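3-methyladenine dna-glycosylase (Archaeoglobus fulgidus, PDB 2JHN) belongs to the helix-hairpin-helix superfamily of base excision DNA repair proteins and joins that helical part to a TATA-box binding protein-like domain. Local coordinates at residues K17-P22 against T26-E31. The protein carries 1 engineered substitution. Numbering follows the deposited sequence. Where two conformers were deposited one is given.
Sequences KFFVLP and TPDVVE. With NA (sodium ion), chain F.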
# COMPACT_ATOMS: atom_id res chain seq x y z
N LYS A 17 -5.88 10.87 2.13
CA LYS A 17 -7.16 10.23 2.44
C LYS A 17 -7.09 8.72 2.25
O LYS A 17 -7.88 7.97 2.83
CB LYS A 17 -8.27 10.79 1.55
CG LYS A 17 -9.16 11.84 2.22
CD LYS A 17 -10.13 12.44 1.19
CE LYS A 17 -10.71 11.36 0.29
NZ LYS A 17 -11.95 10.80 0.85
N PHE A 18 -6.13 8.28 1.44
CA PHE A 18 -5.96 6.85 1.20
C PHE A 18 -5.61 6.09 2.47
O PHE A 18 -5.95 4.93 2.58
CB PHE A 18 -4.90 6.59 0.12
CG PHE A 18 -4.95 5.21 -0.43
CD1 PHE A 18 -5.87 4.88 -1.43
CD2 PHE A 18 -4.06 4.23 0.02
CE1 PHE A 18 -5.93 3.59 -1.95
CE2 PHE A 18 -4.10 2.92 -0.51
CZ PHE A 18 -5.03 2.61 -1.48
N PHE A 19 -4.96 6.77 3.42
CA PHE A 19 -4.61 6.22 4.72
C PHE A 19 -5.86 6.10 5.60
O PHE A 19 -6.62 7.06 5.75
CB PHE A 19 -3.54 7.07 5.42
CG PHE A 19 -2.19 7.04 4.72
CD1 PHE A 19 -1.38 5.89 4.80
CD2 PHE A 19 -1.75 8.12 4.00
CE1 PHE A 19 -0.13 5.85 4.17
CE2 PHE A 19 -0.48 8.09 3.34
CZ PHE A 19 0.32 6.95 3.44
N VAL A 20 -6.04 4.93 6.18
CA VAL A 20 -7.29 4.61 6.85
C VAL A 20 -7.32 5.13 8.30
O VAL A 20 -8.36 5.60 8.78
CB VAL A 20 -7.60 3.10 6.65
CG1 VAL A 20 -7.90 2.36 7.95
CG2 VAL A 20 -8.68 2.92 5.57
N LEU A 21 -6.17 5.09 8.96
CA LEU A 21 -6.03 5.59 10.33
C LEU A 21 -4.80 6.48 10.42
O LEU A 21 -3.76 6.07 10.95
CB LEU A 21 -5.91 4.42 11.31
CG LEU A 21 -7.17 3.62 11.62
CD1 LEU A 21 -6.78 2.29 12.23
CD2 LEU A 21 -8.09 4.41 12.56
N PRO A 22 -4.91 7.72 9.90
CA PRO A 22 -3.75 8.60 9.69
C PRO A 22 -2.98 8.94 10.98
O PRO A 22 -1.76 9.04 10.95
CB PRO A 22 -4.37 9.85 9.03
CG PRO A 22 -5.79 9.82 9.40
CD PRO A 22 -6.17 8.37 9.49
N THR A 26 1.13 3.40 11.70
CA THR A 26 0.79 2.11 11.12
C THR A 26 1.78 1.48 10.07
O THR A 26 1.39 0.53 9.42
CB THR A 26 -0.62 2.19 10.45
OG1 THR A 26 -0.65 3.29 9.54
CG2 THR A 26 -1.78 2.35 11.48
N PRO A 27 3.05 1.93 9.97
CA PRO A 27 3.82 2.89 10.76
C PRO A 27 3.62 4.36 10.37
O PRO A 27 4.09 5.25 11.10
CB PRO A 27 5.27 2.49 10.48
CG PRO A 27 5.20 2.01 9.04
CD PRO A 27 3.88 1.33 8.90
N ASP A 28 2.94 4.61 9.24
CA ASP A 28 2.82 5.98 8.73
C ASP A 28 1.97 6.80 9.70
O ASP A 28 0.95 6.31 10.20
CB ASP A 28 2.12 6.02 7.37
CG ASP A 28 2.71 5.04 6.38
OD1 ASP A 28 3.26 5.53 5.37
OD2 ASP A 28 2.61 3.80 6.63
N VAL A 29 2.38 8.05 9.88
CA VAL A 29 1.60 9.06 10.58
C VAL A 29 1.38 10.25 9.65
O VAL A 29 2.32 10.74 9.01
CB VAL A 29 2.28 9.53 11.91
CG1 VAL A 29 1.50 10.67 12.57
CG2 VAL A 29 2.37 8.38 12.90
N VAL A 30 0.13 10.70 9.60
CA VAL A 30 -0.22 11.89 8.84
C VAL A 30 -0.89 12.85 9.83
O VAL A 30 -1.91 12.53 10.44
CB VAL A 30 -1.15 11.56 7.67
CG1 VAL A 30 -1.47 12.84 6.90
CG2 VAL A 30 -0.48 10.52 6.73
N GLU A 31 -0.26 14.00 10.03
CA GLU A 31 -0.74 14.98 11.01
C GLU A 31 -0.69 16.33 10.34
O GLU A 31 0.37 16.73 9.88
CB GLU A 31 0.12 14.99 12.27
CG GLU A 31 -0.08 13.78 13.21
CD GLU A 31 0.85 13.78 14.44
OE1 GLU A 31 1.79 14.61 14.53
OE2 GLU A 31 0.65 12.91 15.31
NA NA F . -1.30 5.93 10.27
O HOH W 1 -3.78 3.83 8.29
O HOH W 2 -1.88 5.84 8.24
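Phe19 reaches across to Asp28 and Val30. From CB, with CG anti to the carbonyl carbon (chi1 -67°), the ring swings toward 26-31, bringing CD2 to Val30 and CE1 to Asp28. CB and CG only bridge the gap. On one side of the ring CD2 lies 3.9 Å from Val30 CG2, with CE2 a little farther from the same methyl; on the other CE1 comes within 3.6 Å of Asp28 OD1, and CZ follows close behind. The carboxylate plane is inclined 38° to the ring, and hydrogen bonds with Tyr79 OH and Trp35 NE1 hold OD1. Beside the ring, Val30 N donates to Pro22 O at 2.9 Å, and Val29 CA adds a CH···O contact to the same oxygen. Pro22 CB packs 3.9 Å from Val30 CB. A sodium ion pins both sides of the loop: the backbone carbonyls of Leu21 and Asp28 (O at 2.3 Å), the Thr26 hydroxyl, Leu24 O and a water surround it. This sodium-bound loop joins helix 12-17 to edge strand 29-31 of the antiparallel sheet in the TATA-box binding protein-like domain, with Val30 and Phe19 against Trp35 of strand 34-41 and Val20 and Leu21 against helix 133-147.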